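Local coordinates for protein mandelate racemase/muconate lactonizing enzyme (Roseovarius nubinhibens, PDB 2QDD) that is of unknown function but, as a magnesium-binding member of the mandelate racemase/muconate lactonizing enzyme family, probably acts on a carboxylate substrate, at residues 190-195 / 216-221; 136-141 / 318-323; 209-214 / 234-239; 240-245 / 259-264; 141-146 / 177-182. One frame throughout, in Å; residues are numbered along the deposited sequence. Where two conformers were deposited one is given.

Interaction 1 (190-195 / 216-221)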
# COMPACT_ATOMS: atom_id res chain seq x y z
N GLY A 190 9.31 33.81 22.78
CA GLY A 190 8.90 32.72 23.67
C GLY A 190 7.45 32.28 23.51
O GLY A 190 7.05 31.23 24.02
N HIS A 191 6.67 33.10 22.81
CA HIS A 191 5.24 32.87 22.65
C HIS A 191 4.95 31.91 21.48
O HIS A 191 5.76 31.80 20.56
CB HIS A 191 4.50 34.20 22.43
CG HIS A 191 4.45 35.07 23.66
ND1 HIS A 191 3.27 35.44 24.26
CD2 HIS A 191 5.44 35.65 24.38
CE1 HIS A 191 3.53 36.21 25.30
NE2 HIS A 191 4.84 36.35 25.40
N ARG A 192 3.82 31.22 21.55
CA ARG A 192 3.42 30.23 20.52
C ARG A 192 2.04 30.54 19.95
O ARG A 192 1.12 30.88 20.69
CB ARG A 192 3.42 28.80 21.09
CG ARG A 192 4.59 28.45 22.00
CD ARG A 192 5.16 27.09 21.65
NE ARG A 192 5.89 27.13 20.38
CZ ARG A 192 5.89 26.15 19.48
NH1 ARG A 192 5.20 25.03 19.69
NH2 ARG A 192 6.59 26.29 18.36
N VAL A 193 1.90 30.40 18.63
CA VAL A 193 0.58 30.37 17.99
C VAL A 193 0.15 29.00 17.46
O VAL A 193 0.97 28.23 16.94
CB VAL A 193 0.40 31.43 16.87
CG1 VAL A 193 0.16 32.79 17.47
CG2 VAL A 193 1.58 31.44 15.92
N THR A 194 -1.13 28.71 17.63
CA THR A 194 -1.85 27.73 16.82
C THR A 194 -2.84 28.50 15.94
O THR A 194 -3.59 29.33 16.44
CB THR A 194 -2.61 26.73 17.74
OG1 THR A 194 -1.67 26.02 18.56
CG2 THR A 194 -3.42 25.71 16.93
N PHE A 195 -2.82 28.22 14.64
CA PHE A 195 -3.85 28.73 13.74
C PHE A 195 -5.01 27.76 13.64
O PHE A 195 -4.88 26.68 13.06
CB PHE A 195 -3.28 29.05 12.36
CG PHE A 195 -2.27 30.15 12.37
CD1 PHE A 195 -0.91 29.86 12.34
CD2 PHE A 195 -2.67 31.48 12.42
CE1 PHE A 195 0.04 30.88 12.36
CE2 PHE A 195 -1.73 32.51 12.44
CZ PHE A 195 -0.37 32.20 12.42
N ARG A 216 5.53 27.95 9.88
CA ARG A 216 5.47 26.52 10.16
C ARG A 216 4.84 26.26 11.52
O ARG A 216 5.17 25.28 12.17
CB ARG A 216 6.88 25.90 10.10
CG ARG A 216 7.59 26.07 8.77
CD ARG A 216 6.82 25.39 7.66
NE ARG A 216 7.47 25.56 6.36
CZ ARG A 216 6.95 26.25 5.35
NH1 ARG A 216 7.61 26.35 4.21
NH2 ARG A 216 5.77 26.83 5.47
N ASP A 217 3.94 27.13 11.93
CA ASP A 217 3.16 26.94 13.15
C ASP A 217 2.11 25.86 12.98
O ASP A 217 1.71 25.55 11.85
CB ASP A 217 2.51 28.26 13.57
CG ASP A 217 3.48 29.41 13.58
OD1 ASP A 217 3.57 30.11 12.56
OD2 ASP A 217 4.17 29.60 14.61
N TRP A 218 1.67 25.28 14.10
CA TRP A 218 0.51 24.39 14.18
C TRP A 218 -0.69 24.86 13.37
O TRP A 218 -1.06 26.03 13.42
CB TRP A 218 0.05 24.25 15.63
CG TRP A 218 0.81 23.25 16.46
CD1 TRP A 218 1.66 23.53 17.49
CD2 TRP A 218 0.75 21.83 16.36
NE1 TRP A 218 2.14 22.37 18.03
CE2 TRP A 218 1.60 21.31 17.37
CE3 TRP A 218 0.06 20.93 15.53
CZ2 TRP A 218 1.78 19.94 17.56
CZ3 TRP A 218 0.25 19.57 15.71
CH2 TRP A 218 1.10 19.09 16.72
N ILE A 219 -1.29 23.93 12.62
CA ILE A 219 -2.58 24.16 11.98
C ILE A 219 -3.58 23.20 12.58
O ILE A 219 -3.41 21.98 12.50
CB ILE A 219 -2.51 23.96 10.44
CG1 ILE A 219 -1.40 24.81 9.81
CG2 ILE A 219 -3.87 24.24 9.80
CD1 ILE A 219 -1.48 26.31 10.09
N GLU A 220 -4.63 23.75 13.18
CA GLU A 220 -5.64 22.94 13.84
C GLU A 220 -6.80 22.69 12.89
O GLU A 220 -7.41 23.64 12.38
CB GLU A 220 -6.11 23.59 15.14
CG GLU A 220 -6.97 22.69 16.02
CD GLU A 220 -7.66 23.45 17.15
OE1 GLU A 220 -7.05 24.39 17.71
OE2 GLU A 220 -8.82 23.10 17.48
N GLN A 221 -7.07 21.40 12.66
CA GLN A 221 -8.23 20.88 11.93
C GLN A 221 -8.69 21.74 10.74
O GLN A 221 -9.72 22.42 10.81
CB GLN A 221 -9.38 20.56 12.91
CG GLN A 221 -10.57 19.83 12.29
CD GLN A 221 -10.48 18.33 12.35
OE1 GLN A 221 -10.15 17.76 13.38
NE2 GLN A 221 -10.80 17.67 11.24
O HOH W 1 4.74 21.92 19.37
O HOH W 2 4.51 29.58 17.31
O HOH W 3 3.33 26.82 16.75

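Interaction 2 (136-141 / 318-323)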
# COMPACT_ATOMS: atom_id res chain seq x y z
N PRO A 136 -0.25 25.53 31.41
CA PRO A 136 -0.40 26.75 30.61
C PRO A 136 -1.78 26.86 29.96
O PRO A 136 -2.34 25.86 29.51
CB PRO A 136 0.69 26.61 29.54
CG PRO A 136 1.70 25.73 30.16
CD PRO A 136 0.91 24.74 30.96
N ILE A 137 -2.32 28.07 29.95
CA ILE A 137 -3.64 28.34 29.41
C ILE A 137 -3.45 29.17 28.15
O ILE A 137 -2.68 30.13 28.16
CB ILE A 137 -4.54 29.10 30.44
CG1 ILE A 137 -4.68 28.31 31.74
CG2 ILE A 137 -5.93 29.41 29.86
CD1 ILE A 137 -5.09 26.84 31.57
N ASN A 138 -4.13 28.80 27.07
CA ASN A 138 -4.05 29.59 25.84
C ASN A 138 -5.12 30.68 25.69
O ASN A 138 -6.24 30.53 26.16
CB ASN A 138 -3.92 28.72 24.59
CG ASN A 138 -5.20 27.98 24.25
OD1 ASN A 138 -6.07 28.51 23.55
ND2 ASN A 138 -5.31 26.75 24.73
N SER A 139 -4.73 31.78 25.04
CA SER A 139 -5.67 32.85 24.69
C SER A 139 -6.45 32.53 23.43
O SER A 139 -6.04 31.68 22.63
CB SER A 139 -4.92 34.17 24.49
OG SER A 139 -4.10 34.12 23.33
N SER A 140 -7.58 33.21 23.26
CA SER A 140 -8.37 33.12 22.03
C SER A 140 -8.36 34.45 21.30
O SER A 140 -8.86 35.46 21.81
CB SER A 140 -9.81 32.72 22.36
OG SER A 140 -9.83 31.57 23.18
N ILE A 141 -7.79 34.44 20.10
CA ILE A 141 -7.64 35.64 19.29
C ILE A 141 -8.64 35.62 18.13
O ILE A 141 -8.50 34.84 17.18
CB ILE A 141 -6.20 35.80 18.74
CG1 ILE A 141 -5.14 35.53 19.83
CG2 ILE A 141 -6.01 37.15 18.04
CD1 ILE A 141 -5.13 36.51 21.00
N ARG A 318 2.27 17.32 26.59
CA ARG A 318 1.21 18.22 27.00
C ARG A 318 1.44 19.60 26.40
O ARG A 318 2.53 20.16 26.50
CB ARG A 318 1.14 18.29 28.53
CG ARG A 318 -0.02 19.11 29.08
CD ARG A 318 0.40 19.85 30.35
NE ARG A 318 0.90 18.91 31.35
CZ ARG A 318 2.05 19.02 32.00
NH1 ARG A 318 2.40 18.10 32.89
NH2 ARG A 318 2.86 20.05 31.77
N LEU A 319 0.41 20.14 25.77
CA LEU A 319 0.41 21.54 25.36
C LEU A 319 -0.59 22.34 26.20
O LEU A 319 -1.11 21.82 27.19
CB LEU A 319 0.09 21.66 23.86
CG LEU A 319 1.09 21.01 22.89
CD1 LEU A 319 0.43 20.74 21.55
CD2 LEU A 319 2.33 21.87 22.71
N ALA A 320 -0.84 23.59 25.82
CA ALA A 320 -1.75 24.48 26.56
C ALA A 320 -3.19 23.97 26.63
O ALA A 320 -3.67 23.30 25.72
CB ALA A 320 -1.71 25.88 25.97
N SER A 321 -3.87 24.27 27.74
CA SER A 321 -5.29 24.02 27.87
C SER A 321 -6.09 25.29 27.60
O SER A 321 -5.57 26.39 27.67
CB SER A 321 -5.62 23.50 29.27
OG SER A 321 -5.22 22.15 29.42
N TRP A 322 -7.36 25.10 27.26
CA TRP A 322 -8.33 26.19 27.17
C TRP A 322 -9.27 26.06 28.36
O TRP A 322 -9.62 24.94 28.76
CB TRP A 322 -9.08 26.06 25.85
CG TRP A 322 -10.12 27.09 25.57
CD1 TRP A 322 -9.92 28.39 25.22
CD2 TRP A 322 -11.54 26.89 25.56
NE1 TRP A 322 -11.12 29.02 25.02
CE2 TRP A 322 -12.14 28.12 25.22
CE3 TRP A 322 -12.37 25.79 25.82
CZ2 TRP A 322 -13.52 28.29 25.13
CZ3 TRP A 322 -13.75 25.96 25.73
CH2 TRP A 322 -14.31 27.20 25.39
N LEU A 323 -9.67 27.19 28.93
CA LEU A 323 -10.66 27.20 30.00
C LEU A 323 -11.98 27.77 29.49
O LEU A 323 -12.04 28.94 29.08
CB LEU A 323 -10.15 28.00 31.20
CG LEU A 323 -9.46 27.30 32.39
CD1 LEU A 323 -8.82 25.96 32.05
CD2 LEU A 323 -8.46 28.25 33.04

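Interaction 3 (209-214 / 234-239)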
# COMPACT_ATOMS: atom_id res chain seq x y z
N VAL A 209 -3.29 28.12 0.61
CA VAL A 209 -2.74 29.00 1.64
C VAL A 209 -1.48 28.49 2.35
O VAL A 209 -0.53 29.25 2.53
CB VAL A 209 -3.78 29.73 2.57
CG1 VAL A 209 -5.23 29.51 2.16
CG2 VAL A 209 -3.55 29.45 4.05
N LEU A 210 -1.45 27.20 2.70
CA LEU A 210 -0.33 26.65 3.46
C LEU A 210 0.94 26.48 2.63
O LEU A 210 2.03 26.52 3.17
CB LEU A 210 -0.70 25.34 4.16
CG LEU A 210 -1.76 25.43 5.27
CD1 LEU A 210 -2.05 24.06 5.87
CD2 LEU A 210 -1.32 26.40 6.35
N ASN A 211 0.79 26.32 1.32
CA ASN A 211 1.94 26.34 0.42
C ASN A 211 2.32 27.72 -0.11
O ASN A 211 3.23 27.85 -0.92
CB ASN A 211 1.77 25.32 -0.72
CG ASN A 211 1.80 23.88 -0.23
OD1 ASN A 211 2.36 23.58 0.82
ND2 ASN A 211 1.19 22.98 -0.99
N SER A 212 1.62 28.76 0.36
CA SER A 212 1.95 30.15 0.03
C SER A 212 2.70 30.86 1.15
O SER A 212 3.11 32.01 1.00
CB SER A 212 0.68 30.92 -0.31
OG SER A 212 -0.01 30.31 -1.38
N VAL A 213 2.88 30.15 2.26
CA VAL A 213 3.14 30.75 3.56
C VAL A 213 4.47 30.21 4.11
O VAL A 213 4.78 29.02 3.94
CB VAL A 213 1.92 30.51 4.50
CG1 VAL A 213 2.27 29.83 5.80
CG2 VAL A 213 1.13 31.78 4.71
N ARG A 214 5.28 31.08 4.71
CA ARG A 214 6.57 30.67 5.28
C ARG A 214 6.44 30.09 6.68
O ARG A 214 7.32 29.37 7.15
CB ARG A 214 7.55 31.85 5.29
CG ARG A 214 8.32 32.05 3.99
CD ARG A 214 9.24 33.27 4.09
NE ARG A 214 8.54 34.52 3.78
CZ ARG A 214 8.08 35.38 4.68
NH1 ARG A 214 8.24 35.16 5.98
NH2 ARG A 214 7.45 36.48 4.28
N ARG A 234 -0.27 15.46 3.57
CA ARG A 234 0.66 14.93 2.57
C ARG A 234 1.25 15.98 1.62
O ARG A 234 2.27 15.74 0.97
CB ARG A 234 -0.02 13.83 1.75
CG ARG A 234 -0.12 12.51 2.49
CD ARG A 234 -0.47 11.36 1.54
NE ARG A 234 -1.90 11.32 1.21
CZ ARG A 234 -2.84 10.73 1.95
NH1 ARG A 234 -2.53 10.11 3.09
NH2 ARG A 234 -4.10 10.76 1.55
N ARG A 235 0.61 17.15 1.56
CA ARG A 235 0.86 18.13 0.51
C ARG A 235 1.43 19.45 1.04
O ARG A 235 1.81 20.32 0.26
CB ARG A 235 -0.42 18.39 -0.28
CG ARG A 235 -0.99 17.17 -1.01
CD ARG A 235 -1.70 17.57 -2.30
NE ARG A 235 -0.77 18.01 -3.33
CZ ARG A 235 -1.06 18.83 -4.33
NH1 ARG A 235 -2.28 19.34 -4.47
NH2 ARG A 235 -0.12 19.15 -5.21
N VAL A 236 1.47 19.60 2.37
CA VAL A 236 1.94 20.84 3.02
C VAL A 236 3.03 20.54 4.06
O VAL A 236 3.31 19.38 4.35
CB VAL A 236 0.76 21.66 3.67
CG1 VAL A 236 -0.37 21.89 2.67
CG2 VAL A 236 0.23 20.98 4.92
N ALA A 237 3.64 21.59 4.61
CA ALA A 237 4.84 21.46 5.46
C ALA A 237 4.62 21.73 6.96
O ALA A 237 5.57 21.60 7.75
CB ALA A 237 5.96 22.32 4.90
N ASN A 238 3.40 22.10 7.34
CA ASN A 238 3.05 22.45 8.73
C ASN A 238 2.68 21.22 9.56
O ASN A 238 2.13 20.27 9.01
CB ASN A 238 1.83 23.38 8.75
CG ASN A 238 2.13 24.75 8.20
OD1 ASN A 238 2.29 24.92 6.99
ND2 ASN A 238 2.20 25.74 9.08
N PRO A 239 2.94 21.26 10.89
CA PRO A 239 2.32 20.32 11.82
C PRO A 239 0.79 20.43 11.85
O PRO A 239 0.26 21.53 11.89
CB PRO A 239 2.90 20.74 13.19
CG PRO A 239 4.13 21.49 12.89
CD PRO A 239 3.85 22.19 11.58
O HOH W 4 3.56 24.12 3.24

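Interaction 4 (240-245 / 259-264)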
# COMPACT_ATOMS: atom_id res chain seq x y z
N ILE A 240 0.11 19.28 11.83
CA ILE A 240 -1.35 19.26 11.80
C ILE A 240 -1.91 18.71 13.11
O ILE A 240 -1.52 17.63 13.57
CB ILE A 240 -1.92 18.54 10.54
CG1 ILE A 240 -2.03 19.53 9.38
CG2 ILE A 240 -3.31 17.94 10.78
CD1 ILE A 240 -0.98 19.34 8.32
N MET A 241 -2.80 19.49 13.72
CA MET A 241 -3.50 19.13 14.95
C MET A 241 -4.94 18.76 14.59
O MET A 241 -5.65 19.55 13.98
CB MET A 241 -3.47 20.32 15.91
CG MET A 241 -4.37 20.23 17.15
SD MET A 241 -3.62 19.52 18.61
CE MET A 241 -1.95 20.19 18.61
N LEU A 242 -5.36 17.55 14.96
CA LEU A 242 -6.75 17.14 14.75
C LEU A 242 -7.58 17.29 16.02
O LEU A 242 -7.02 17.30 17.12
CB LEU A 242 -6.83 15.71 14.24
CG LEU A 242 -6.21 15.43 12.87
CD1 LEU A 242 -6.39 13.97 12.54
CD2 LEU A 242 -6.81 16.30 11.78
N ASP A 243 -8.90 17.41 15.86
CA ASP A 243 -9.81 17.72 16.96
C ASP A 243 -11.20 17.15 16.69
O ASP A 243 -11.52 16.05 17.14
CB ASP A 243 -9.85 19.25 17.20
CG ASP A 243 -10.70 19.65 18.42
OD1 ASP A 243 -11.07 18.79 19.25
OD2 ASP A 243 -10.99 20.86 18.56
N GLU A 244 -12.02 17.88 15.94
CA GLU A 244 -13.47 17.62 15.89
C GLU A 244 -13.87 16.35 15.14
O GLU A 244 -14.97 15.84 15.36
CB GLU A 244 -14.20 18.83 15.31
CG GLU A 244 -14.18 20.07 16.22
CD GLU A 244 -13.03 21.02 15.91
OE1 GLU A 244 -12.13 20.63 15.14
OE2 GLU A 244 -13.03 22.15 16.43
N CYS A 245 -13.00 15.84 14.27
CA CYS A 245 -13.29 14.62 13.52
C CYS A 245 -13.08 13.33 14.32
O CYS A 245 -13.38 12.24 13.84
CB CYS A 245 -12.51 14.57 12.19
SG CYS A 245 -10.70 14.64 12.34
N GLY A 259 -0.98 8.52 9.14
CA GLY A 259 -0.00 9.60 9.37
C GLY A 259 -0.58 11.00 9.22
O GLY A 259 0.09 11.90 8.73
N ALA A 260 -1.81 11.17 9.68
CA ALA A 260 -2.62 12.35 9.36
C ALA A 260 -2.27 13.57 10.21
O ALA A 260 -2.65 14.69 9.86
CB ALA A 260 -4.09 12.03 9.53
N CYS A 261 -1.57 13.35 11.32
CA CYS A 261 -1.38 14.39 12.33
C CYS A 261 -0.13 14.15 13.18
O CYS A 261 0.42 13.05 13.21
CB CYS A 261 -2.63 14.55 13.20
SG CYS A 261 -3.06 13.14 14.23
N GLU A 262 0.30 15.20 13.87
CA GLU A 262 1.38 15.12 14.85
C GLU A 262 0.85 15.47 16.25
O GLU A 262 1.59 15.42 17.25
CB GLU A 262 2.51 16.08 14.47
CG GLU A 262 3.36 15.63 13.28
CD GLU A 262 2.78 16.03 11.93
OE1 GLU A 262 1.91 16.93 11.87
OE2 GLU A 262 3.20 15.44 10.92
N GLY A 263 -0.42 15.83 16.31
CA GLY A 263 -1.07 16.17 17.56
C GLY A 263 -2.57 16.02 17.47
O GLY A 263 -3.15 16.12 16.38
N VAL A 264 -3.20 15.76 18.62
CA VAL A 264 -4.66 15.82 18.76
C VAL A 264 -5.09 16.69 19.95
O VAL A 264 -4.35 16.83 20.92
CB VAL A 264 -5.32 14.40 18.85
CG1 VAL A 264 -4.92 13.52 17.66
CG2 VAL A 264 -5.00 13.71 20.18

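Interaction 5 (141-146 / 177-182)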
# COMPACT_ATOMS: atom_id res chain seq x y z
N ILE A 141 -7.79 34.44 20.10
CA ILE A 141 -7.64 35.64 19.29
C ILE A 141 -8.64 35.62 18.13
O ILE A 141 -8.50 34.84 17.18
CB ILE A 141 -6.20 35.80 18.74
CG1 ILE A 141 -5.14 35.53 19.83
CG2 ILE A 141 -6.01 37.15 18.04
CD1 ILE A 141 -5.13 36.51 21.00
N SER A 142 -9.66 36.48 18.23
CA SER A 142 -10.75 36.56 17.26
C SER A 142 -10.29 37.06 15.90
O SER A 142 -9.31 37.80 15.80
CB SER A 142 -11.85 37.49 17.79
OG SER A 142 -12.63 36.86 18.79
N THR A 143 -11.00 36.65 14.85
CA THR A 143 -10.68 37.00 13.46
C THR A 143 -10.80 38.51 13.22
O THR A 143 -11.68 39.17 13.77
CB THR A 143 -11.59 36.24 12.46
OG1 THR A 143 -11.96 34.97 13.01
CG2 THR A 143 -10.88 36.02 11.14
N GLY A 144 -9.89 39.04 12.41
CA GLY A 144 -9.93 40.44 11.99
C GLY A 144 -8.85 40.75 10.98
O GLY A 144 -8.48 39.89 10.18
N THR A 145 -8.35 41.98 11.01
CA THR A 145 -7.15 42.35 10.26
C THR A 145 -5.90 41.77 10.94
O THR A 145 -5.93 41.50 12.15
CB THR A 145 -7.01 43.89 10.06
OG1 THR A 145 -6.86 44.54 11.32
CG2 THR A 145 -8.23 44.46 9.32
N PRO A 146 -4.82 41.54 10.16
CA PRO A 146 -3.44 41.50 10.63
C PRO A 146 -3.11 42.37 11.86
O PRO A 146 -2.54 41.86 12.82
CB PRO A 146 -2.64 41.97 9.41
CG PRO A 146 -3.53 41.67 8.22
CD PRO A 146 -4.89 41.25 8.72
N ILE A 177 -3.63 34.21 4.14
CA ILE A 177 -2.18 34.31 3.93
C ILE A 177 -1.60 35.53 4.65
O ILE A 177 -0.60 35.41 5.38
CB ILE A 177 -1.81 34.32 2.41
CG1 ILE A 177 -2.10 32.95 1.79
CG2 ILE A 177 -0.33 34.64 2.20
CD1 ILE A 177 -2.49 32.98 0.32
N ALA A 178 -2.25 36.68 4.49
CA ALA A 178 -1.83 37.93 5.15
C ALA A 178 -1.98 37.91 6.67
O ALA A 178 -1.18 38.52 7.38
CB ALA A 178 -2.56 39.12 4.56
N ARG A 179 -3.00 37.21 7.16
CA ARG A 179 -3.18 36.95 8.59
C ARG A 179 -2.06 36.09 9.17
O ARG A 179 -1.43 36.45 10.16
CB ARG A 179 -4.52 36.27 8.86
CG ARG A 179 -5.68 37.22 9.02
CD ARG A 179 -6.99 36.46 8.98
NE ARG A 179 -8.09 37.30 8.52
CZ ARG A 179 -9.24 36.84 8.04
NH1 ARG A 179 -9.47 35.53 7.96
NH2 ARG A 179 -10.18 37.69 7.65
N ILE A 180 -1.82 34.94 8.53
CA ILE A 180 -0.82 33.98 8.99
C ILE A 180 0.57 34.62 9.03
O ILE A 180 1.27 34.51 10.04
CB ILE A 180 -0.84 32.67 8.15
CG1 ILE A 180 -2.07 31.82 8.51
CG2 ILE A 180 0.41 31.85 8.38
CD1 ILE A 180 -2.46 30.84 7.43
N GLU A 181 0.95 35.31 7.96
CA GLU A 181 2.30 35.85 7.83
C GLU A 181 2.59 37.03 8.77
O GLU A 181 3.73 37.22 9.18
CB GLU A 181 2.64 36.22 6.38
CG GLU A 181 2.70 35.03 5.42
CD GLU A 181 4.03 34.27 5.44
OE1 GLU A 181 4.64 34.13 4.35
OE2 GLU A 181 4.46 33.79 6.51
N ALA A 182 1.55 37.80 9.10
CA ALA A 182 1.69 38.89 10.07
C ALA A 182 1.82 38.37 11.50
O ALA A 182 2.71 38.79 12.24
CB ALA A 182 0.53 39.88 9.96

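Interaction 1 (190-195 / 216-221)
The carboxylate of D217 is wedged against two side chains of the adjoining strand, V193 and F195. Its OD1 sits in the plane of the F195 ring, at the edge, 3.6 Å from CE1, and the carboxylate is turned steeply against that ring, their planes 71° apart. OD2 instead presses on the CG2 methyl of V193, 3.4 Å away. Both oxygens have polar partners besides: S184 bonds OD1, and a water 2.7 Å from OD2 accepts the backbone N-H of V193. With an alanine here, S184 and this water would probably lose their acceptor and a gap would open beside CE1 of F195. T194 and W218 belong to the other face of the sheet. The CG2 methyl of T194 meets CB of E220 at 3.9 Å, while its OG1 lies near CB of W218. E220 is a magnesium ligand; its CG is anti to the backbone N (chi1 -169°) and the extended chain carries the carboxylate past T194 to a salt bridge with K265. The backbones pair in parallel register: F195 N donates to W218 O (3.1 Å), and E220 N to F195 O (2.9 Å, almost straight at 176°). These strands are consecutive in the β/α barrel, joined through helix 203-210. Strand 192-196 continues the sheet to H164 and A166, and strand 218-220 passes it on to 240-242. I180 and I183 of helix 173-185 cover F195, and R192 reaches E208 of the second subunit.

Interaction 2 (136-141 / 318-323)
N138 touches the loop 318-323 along its whole side chain. Its CB rests on the methyl of A320, 3.9 Å from that CB. Chi1 of 72° then places CG between the backbone N and the carbonyl carbon, folding the amide back over the carbonyl of S321. ND2 lies 3.0 Å from S321 O, but at too poor an angle for a hydrogen bond, and OD1 turns toward CD1 of W322 (4.2 Å), the amide and indole planes being 25° apart. S321 O is gripped instead by the backbone N of N138 at 2.9 Å. S321 N answers by donating to P136 O (2.8 Å), which makes a single bridge centred on I137 and S321. The loop thus lies beside the first barrel strand, 135-141, and also bonds H292 and I293 of strand 290-293, where the modified TIM barrel of the enolase superfamily closes its ring. Beyond the bridge, CD1 of I137 meets CD1 of L323 at 3.9 Å, the two chains crossing at about a right angle. On the N138 side, NE1 of W322 makes a weak bond of 3.4 Å to S140 OG, which lies at the edge of the indole.

Interaction 3 (209-214 / 234-239)
L210 and N211, at the end of helix 203-210, hold the loop that runs from helix 226-233 into strand 240-242. Both segments lie at the end of the β/α barrel where its strands begin, the end away from the magnesium ligands. L210, on the last turn, points into the loop: its CB meets CG1 of V236 at 3.8 Å and its CD1 meets CG2 of the same valine at 3.9 Å, so the leucine crosses the valine at a slant, one atom to each methyl. The other branch, CD2, comes to 4.0 Å from OD1 of N238, an asparagine whose ND2 is bonded to the carbonyls of A215 and D217. N211 follows where the helix stops. Its CG is anti to the carbonyl carbon (chi1 -67°), which sends the amide across to the backbone of R235. ND2 donates to R235 O at 3.0 Å, with the acceptor close to the amide plane, and it also serves A237 O of the third subunit, joining the helix end to the loop and to the interface at once. OD1 accepts a hydrogen bond from a water at 2.8 Å; that water also donates to L210 O and accepts from A237 N, 2.9 Å away, tying three polar groups of the contact together. S212 turns the chain, its N bonding back to V209 O at 3.1 Å and its OG to E208 O. V213 then leans on I180 and E181 of helix 173-185, and the backbone N of R214 donates to E181 OE1.

Interaction 4 (240-245 / 259-264)
Strands 240-242 and 263-266 are joined by helix 249-258 as a β-α-β unit of the barrel, and M241 and L242 pair in parallel with G263 and V264. L242 N donates to G263 O at 3.0 Å. One step earlier, I240 O accepts E262 N (3.1 Å) and, weakly, G263 N. I240 N is bound in turn by a side chain: E262 OE1 receives it end-on at 3.0 Å in a nearly straight bond (169°). A bend at chi2 (86°) swings the E262 carboxylate back to the strand, and OE2 goes on to H231 and R235 of the second subunit, so one buried acid ties the strand start to the interface. This is the end of the barrel where strands begin; the other end of strand 240-242 leads straight into D243 and E244, two of the magnesium ligands, with D243 salt-bridged to K267 and R270. On one face of the sheet, SD of M241 lies 3.5 Å from the backbone C of V264. M241 bends at chi2 and chi3, bringing CE over the CA of G263, where a beta carbon would collide with it. On the other face, CG of L242 packs on CB of C261 at 3.7 Å, and its CD1 on SG at 3.8 Å, where L226 and C229 of helix 226-233 also pack on L242. Between the backbones, CA of V264 makes a CA-H...O contact with L242 O at 3.2 Å.

Interaction 5 (141-146 / 177-182)
Chi2 of 168° and chi3 of -154° keep R179 extended from CG to NE, so that its guanidinium reaches from helix 173-185 to T143 and G144 in the loop after the first barrel strand. T143 meets it with CG2, anti to the backbone N: the methyl stands over one guanidinium face, offset toward the rim, 3.5 Å from NH1. The contact thus links the loop after strand 135-141 of the β/α barrel to helix 173-185. G144 O lies 3.1 Å from R179 NE in a weak, bent hydrogen bond of 133°. The main charge partner is D176 on the same helix, which forms a salt bridge with NH1, while M149 of helix 146-159 packs on the same arginine. A leucine in its place would probably leave D176 without its salt-bridge mate and deprive T143 of the flat group beneath its methyl. T143 has a polar tie of its own, OG1 to K167 O, at the end of strand 163-167. T145 then caps the next helix with OG1 on the backbone N of Q148, and P146, right behind it, completes the contact. Its ring lies against the turn of helix 173-185 from A178 to A182: CD meets CG of R179 at 4.1 Å, CG faces A178 O at 4.0 Å, and CB touches the methyl of A182 at 3.8 Å.

All five contacts belong to the β/α barrel. Interactions 1 and 4 hold three of the four magnesium ligands, E220, D243 and E244; the fourth, D196, directly follows 190-195. The side chains of E220 and D243 come to about 3 Å, and Q221 N bonds M241 O at 2.7 Å between the two strand pairs. Interaction 3 adjoins both, its P239 O accepting I219 N (2.9 Å) and its P239 CA touching E262 of interaction 4. Interaction 5 joins interaction 3 through R214 N and E181 OE1 (3.1 Å) and shares I141 with interaction 2. Through L319, interaction 2 also touches W218 and M241. N138 stands about 7 Å, side chain to side chain, from E220.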